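Local coordinates for putative lipoprotein LppA (Mycobacterium tuberculosis, PDB 2V7S) that is of unknown function but is a putative membrane-anchored lipoprotein of a family confined to pathogenic mycobacteria, at residues A[136-141]-A[171-176]; A[67-72]-A[181-186]. All blocks are in the same frame, centred on the assembly; numbering follows the deposited sequence.

Contact 1 (A[136-141]-A[171-176])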
loop_
_atom_site.group_PDB
_atom_site.type_symbol
_atom_site.label_atom_id
_atom_site.label_comp_id
_atom_site.label_asym_id
_atom_site.label_seq_id
_atom_site.Cartn_x
_atom_site.Cartn_y
_atom_site.Cartn_z
ATOM N N ASN A 136 -20.562 30.999 -9.009
ATOM C CA ASN A 136 -21.241 31.010 -7.718
ATOM C C ASN A 136 -22.254 29.868 -7.617
ATOM O O ASN A 136 -22.422 29.248 -6.570
ATOM C CB ASN A 136 -21.948 32.339 -7.465
ATOM C CG ASN A 136 -22.490 32.427 -6.052
ATOM O OD1 ASN A 136 -21.734 32.274 -5.092
ATOM N ND2 ASN A 136 -23.815 32.607 -5.915
ATOM N N ILE A 137 -22.925 29.589 -8.715
ATOM C CA ILE A 137 -23.858 28.476 -8.731
ATOM C C ILE A 137 -23.107 27.152 -8.592
ATOM O O ILE A 137 -23.511 26.293 -7.810
ATOM C CB ILE A 137 -24.763 28.504 -9.994
ATOM C CG1 ILE A 137 -25.717 29.696 -9.923
ATOM C CG2 ILE A 137 -25.563 27.209 -10.113
ATOM C CD1 ILE A 137 -26.193 30.189 -11.327
ATOM N N VAL A 138 -21.997 27.006 -9.320
ATOM C CA VAL A 138 -21.153 25.792 -9.193
ATOM C C VAL A 138 -20.690 25.652 -7.743
ATOM O O VAL A 138 -20.765 24.564 -7.155
ATOM C CB VAL A 138 -19.914 25.791 -10.159
ATOM C CG1 VAL A 138 -19.039 24.564 -9.940
ATOM C CG2 VAL A 138 -20.338 25.841 -11.629
ATOM N N ARG A 139 -20.223 26.764 -7.163
ATOM C CA ARG A 139 -19.791 26.758 -5.774
ATOM C C ARG A 139 -20.872 26.279 -4.824
ATOM O O ARG A 139 -20.591 25.462 -3.964
ATOM C CB ARG A 139 -19.303 28.140 -5.347
ATOM C CG ARG A 139 -18.739 28.183 -3.925
ATOM C CD ARG A 139 -18.499 29.608 -3.465
ATOM N NE ARG A 139 -19.748 30.342 -3.285
ATOM C CZ ARG A 139 -20.609 30.122 -2.292
ATOM N NH1 ARG A 139 -21.714 30.852 -2.208
ATOM N NH2 ARG A 139 -20.378 29.163 -1.393
ATOM N N GLU A 140 -22.090 26.795 -4.972
ATOM C CA GLU A 140 -23.205 26.386 -4.118
ATOM C C GLU A 140 -23.481 24.897 -4.191
ATOM O O GLU A 140 -23.697 24.258 -3.151
ATOM C CB GLU A 140 -24.462 27.165 -4.468
ATOM C CG GLU A 140 -24.452 28.598 -3.964
ATOM C CD GLU A 140 -25.664 29.368 -4.406
ATOM O OE1 GLU A 140 -26.499 28.804 -5.158
ATOM O OE2 GLU A 140 -25.790 30.535 -3.992
ATOM N N GLU A 141 -23.448 24.333 -5.401
ATOM C CA GLU A 141 -23.770 22.908 -5.568
ATOM C C GLU A 141 -22.609 22.036 -5.135
ATOM O O GLU A 141 -22.814 21.022 -4.452
ATOM C CB GLU A 141 -24.201 22.587 -7.005
ATOM C CG GLU A 141 -25.434 23.413 -7.497
ATOM C CD GLU A 141 -26.746 23.103 -6.759
ATOM O OE1 GLU A 141 -26.874 22.021 -6.165
ATOM O OE2 GLU A 141 -27.680 23.935 -6.806
ATOM N N PHE A 171 -15.294 20.038 -9.301
ATOM C CA PHE A 171 -16.272 20.662 -10.206
ATOM C C PHE A 171 -15.533 21.699 -10.974
ATOM O O PHE A 171 -14.877 22.538 -10.373
ATOM C CB PHE A 171 -17.402 21.341 -9.412
ATOM C CG PHE A 171 -18.288 20.375 -8.635
ATOM C CD1 PHE A 171 -17.785 19.643 -7.563
ATOM C CD2 PHE A 171 -19.633 20.219 -8.973
ATOM C CE1 PHE A 171 -18.620 18.764 -6.847
ATOM C CE2 PHE A 171 -20.447 19.330 -8.275
ATOM C CZ PHE A 171 -19.948 18.612 -7.217
ATOM N N ARG A 172 -15.657 21.690 -12.305
ATOM C CA ARG A 172 -14.883 22.637 -13.113
ATOM C C ARG A 172 -15.721 23.241 -14.243
ATOM O O ARG A 172 -16.315 22.517 -15.054
ATOM C CB ARG A 172 -13.661 21.960 -13.728
ATOM C CG ARG A 172 -12.645 22.990 -14.223
ATOM C CD ARG A 172 -11.411 22.323 -14.798
ATOM N NE ARG A 172 -10.422 23.328 -15.163
ATOM C CZ ARG A 172 -9.271 23.065 -15.773
ATOM N NH1 ARG A 172 -8.436 24.055 -16.048
ATOM N NH2 ARG A 172 -8.965 21.812 -16.121
ATOM N N LEU A 173 -15.741 24.565 -14.257
ATOM C CA LEU A 173 -16.348 25.336 -15.296
ATOM C C LEU A 173 -15.189 26.001 -16.035
ATOM O O LEU A 173 -14.511 26.867 -15.485
ATOM C CB LEU A 173 -17.299 26.376 -14.666
ATOM C CG LEU A 173 -18.093 27.320 -15.561
ATOM C CD1 LEU A 173 -19.160 26.499 -16.264
ATOM C CD2 LEU A 173 -18.760 28.439 -14.726
ATOM N N LEU A 174 -14.945 25.569 -17.274
ATOM C CA LEU A 174 -13.820 26.034 -18.030
ATOM C C LEU A 174 -14.279 26.578 -19.367
ATOM O O LEU A 174 -15.076 25.959 -20.049
ATOM C CB LEU A 174 -12.823 24.882 -18.258
ATOM C CG LEU A 174 -11.624 25.128 -19.181
ATOM C CD1 LEU A 174 -10.630 26.118 -18.609
ATOM C CD2 LEU A 174 -10.925 23.803 -19.464
ATOM N N GLN A 175 -13.728 27.713 -19.751
ATOM C CA GLN A 175 -14.043 28.323 -21.019
ATOM C C GLN A 175 -12.768 28.781 -21.658
ATOM O O GLN A 175 -12.057 29.626 -21.092
ATOM C CB GLN A 175 -14.940 29.533 -20.824
ATOM C CG GLN A 175 -15.154 30.381 -22.107
ATOM C CD GLN A 175 -16.096 31.540 -21.857
ATOM O OE1 GLN A 175 -15.740 32.735 -21.972
ATOM N NE2 GLN A 175 -17.279 31.209 -21.505
ATOM N N ILE A 176 -12.479 28.233 -22.827
ATOM C CA ILE A 176 -11.440 28.775 -23.647
ATOM C C ILE A 176 -12.118 29.369 -24.901
ATOM O O ILE A 176 -12.353 30.603 -24.979
ATOM C CB ILE A 176 -10.352 27.697 -23.985
ATOM C CG1 ILE A 176 -9.941 26.919 -22.731
ATOM C CG2 ILE A 176 -9.139 28.325 -24.708
ATOM C CD1 ILE A 176 -9.309 27.775 -21.673
#
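Helix packing against an antiparallel sheet brings Val138 of helix 128-143 onto Phe171 and Leu173 of strand 169-175. All three side chains set out toward the opposite segment, and no hydrogen bond crosses between the two, so the contact is wholly apolar. Val138 divides its two methyls between the strand residues: CG1 lies 3.7 Å from CB of Phe171, while CG2 reaches CB of Leu173 more loosely at 4.3 Å. The torsion (chi1 177°, CG1 anti to the backbone N) sets this division, and branching at CB suits valine to a helix position touching two strand residues. Val138 and Phe171 pass alongside one another, heading opposite ways, so the methyl meets the root of the phenylalanine and comes to its ring obliquely. Arg139 leaves the helix away from strand 169-175, packs on Tyr162 of strand 160-166, and donates from NH1 to OD1 of Asn136 (3.2 Å). The Phe171 side chain also touches Ala142, and Leu173 fills in against Phe131 and Ala134, all of helix 128-143. Glu140 and Glu141 form salt bridges with Arg76 of helix 59-80, and strand 160-166 pairs with strand 169-175 through backbone hydrogen bonds, among them Phe171 with Val164 and Leu173 with Tyr162.

Contact 2 (A[67-72]-A[181-186])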
loop_
_atom_site.group_PDB
_atom_site.type_symbol
_atom_site.label_atom_id
_atom_site.label_comp_id
_atom_site.label_asym_id
_atom_site.label_seq_id
_atom_site.Cartn_x
_atom_site.Cartn_y
_atom_site.Cartn_z
ATOM N N THR A 67 -24.318 13.043 -12.610
ATOM C CA THR A 67 -24.876 13.580 -13.879
ATOM C C THR A 67 -26.137 14.404 -13.611
ATOM O O THR A 67 -26.322 15.477 -14.222
ATOM C CB THR A 67 -25.127 12.464 -14.904
ATOM O OG1 THR A 67 -23.865 11.873 -15.208
ATOM C CG2 THR A 67 -25.777 12.999 -16.199
ATOM N N ALA A 68 -26.985 13.925 -12.697
ATOM C CA ALA A 68 -28.162 14.717 -12.259
ATOM C C ALA A 68 -27.729 16.074 -11.675
ATOM O O ALA A 68 -28.392 17.075 -11.880
ATOM C CB ALA A 68 -29.012 13.953 -11.215
ATOM N N THR A 69 -26.635 16.086 -10.938
ATOM C CA THR A 69 -26.144 17.336 -10.333
ATOM C C THR A 69 -25.639 18.278 -11.416
ATOM O O THR A 69 -25.851 19.487 -11.337
ATOM C CB THR A 69 -25.050 17.054 -9.284
ATOM O OG1 THR A 69 -25.705 16.503 -8.128
ATOM C CG2 THR A 69 -24.315 18.359 -8.866
ATOM N N ALA A 70 -24.969 17.727 -12.423
ATOM C CA ALA A 70 -24.517 18.558 -13.546
ATOM C C ALA A 70 -25.704 19.234 -14.216
ATOM O O ALA A 70 -25.604 20.432 -14.558
ATOM C CB ALA A 70 -23.720 17.725 -14.598
ATOM N N ARG A 71 -26.782 18.461 -14.451
ATOM C CA ARG A 71 -28.058 18.987 -15.000
ATOM C C ARG A 71 -28.570 20.128 -14.110
ATOM O O ARG A 71 -28.929 21.191 -14.593
ATOM C CB ARG A 71 -29.126 17.886 -15.099
ATOM C CG ARG A 71 -30.551 18.368 -15.587
ATOM C CD ARG A 71 -31.595 17.190 -15.711
ATOM N NE ARG A 71 -31.009 16.019 -16.398
ATOM C CZ ARG A 71 -30.738 14.839 -15.817
ATOM N NH1 ARG A 71 -31.058 14.611 -14.540
ATOM N NH2 ARG A 71 -30.173 13.860 -16.524
ATOM N N ILE A 72 -28.607 19.891 -12.807
ATOM C CA ILE A 72 -29.094 20.913 -11.882
ATOM C C ILE A 72 -28.300 22.212 -12.025
ATOM O O ILE A 72 -28.895 23.317 -12.056
ATOM C CB ILE A 72 -29.060 20.403 -10.430
ATOM C CG1 ILE A 72 -30.201 19.395 -10.226
ATOM C CG2 ILE A 72 -29.217 21.573 -9.391
ATOM C CD1 ILE A 72 -30.028 18.549 -8.964
ATOM N N LEU A 181 -18.914 22.392 -18.425
ATOM C CA LEU A 181 -18.911 22.030 -17.042
ATOM C C LEU A 181 -18.541 20.543 -16.928
ATOM O O LEU A 181 -19.162 19.669 -17.596
ATOM C CB LEU A 181 -20.343 22.266 -16.448
ATOM C CG LEU A 181 -20.664 21.673 -15.086
ATOM C CD1 LEU A 181 -19.797 22.352 -14.003
ATOM C CD2 LEU A 181 -22.180 21.797 -14.717
ATOM N N ASN A 182 -17.565 20.239 -16.051
ATOM C CA ASN A 182 -17.247 18.853 -15.781
ATOM C C ASN A 182 -17.218 18.590 -14.290
ATOM O O ASN A 182 -16.975 19.504 -13.515
ATOM C CB ASN A 182 -15.925 18.475 -16.410
ATOM C CG ASN A 182 -16.059 18.237 -17.885
ATOM O OD1 ASN A 182 -16.510 17.161 -18.305
ATOM N ND2 ASN A 182 -15.684 19.233 -18.688
ATOM N N ILE A 183 -17.516 17.348 -13.923
ATOM C CA ILE A 183 -17.505 16.959 -12.531
ATOM C C ILE A 183 -16.924 15.563 -12.438
ATOM O O ILE A 183 -17.367 14.645 -13.166
ATOM C CB ILE A 183 -18.948 16.938 -11.911
ATOM C CG1 ILE A 183 -19.728 18.242 -12.175
ATOM C CG2 ILE A 183 -18.894 16.638 -10.383
ATOM C CD1 ILE A 183 -21.200 18.143 -11.810
ATOM N N THR A 184 -15.993 15.392 -11.508
ATOM C CA THR A 184 -15.471 14.079 -11.193
ATOM C C THR A 184 -15.750 13.851 -9.724
ATOM O O THR A 184 -15.609 14.771 -8.904
ATOM C CB THR A 184 -13.951 14.030 -11.452
ATOM O OG1 THR A 184 -13.733 14.336 -12.827
ATOM C CG2 THR A 184 -13.391 12.635 -11.191
ATOM N N GLY A 185 -16.158 12.641 -9.397
ATOM C CA GLY A 185 -16.500 12.350 -8.000
ATOM C C GLY A 185 -15.377 11.665 -7.249
ATOM O O GLY A 185 -14.282 11.454 -7.751
ATOM N N ASP A 186 -15.672 11.336 -5.997
ATOM C CA ASP A 186 -14.791 10.584 -5.167
ATOM C C ASP A 186 -14.760 9.150 -5.721
ATOM O O ASP A 186 -15.503 8.842 -6.656
ATOM C CB ASP A 186 -15.360 10.637 -3.742
ATOM C CG ASP A 186 -14.429 10.059 -2.707
ATOM O OD1 ASP A 186 -13.238 9.920 -2.969
ATOM O OD2 ASP A 186 -14.906 9.787 -1.597
#
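Ala70 presents its backbone and its one methyl to the ends of two longer side chains, Leu181 and Ile183, which both leave strand 179-184 on the side of helix 59-80. Ile183 holds CG1 anti to its own carbonyl carbon (chi1 -51°) and extends it on to CD1. That methyl ends 3.8 Å from CB of Ala70, equally close to the CA of Ala70, and 4.3 Å from CG2 of Thr69. Leu181, two residues earlier, brings CD2 to 3.7 Å from the carbonyl O of Ala70, with the CB of Ala70 farther off at 4.4 Å. The helix and strand segments run at 150° to each other, close to antiparallel, with their axes 9.1 Å apart. Alanine suits this place because a single methyl leaves its CA and carbonyl O within reach of the isoleucine and leucine methyls. Thr69 offers its methyl to the strand, whereas its OG1 is hydrogen-bonded to the OH of Tyr145. Val120 of strand 120-122 touches both Ala70 and Leu181. With no hydrogen bond between the segments, the contact is buried and almost wholly apolar, the carbonyl O of Ala70 being met by a methyl, not a donor; cohesion comes from van der Waals packing and the exclusion of water.

Overall arrangement
The centres of contacts 1 and 2 lie about 10 Å apart on one antiparallel sheet, where strands 169-175 and 179-184 are neighbours and follow each other in the chain. Contact 1 is nested within the loop that contact 2 closes: helix 59-80 comes first, then helix 128-143, then the two strands. The strands are joined by a probable hydrogen bond from Asn182 N to Arg172 O (2.8 Å), and the ring of Phe171 lies against Ile183, carrying the apolar packing from one contact to the other. Among the places where the two helices touch, Glu141 OE2 packs on Ile72 CG2. Chain regions far apart in sequence are thus gathered into one core of two helices on a shared sheet.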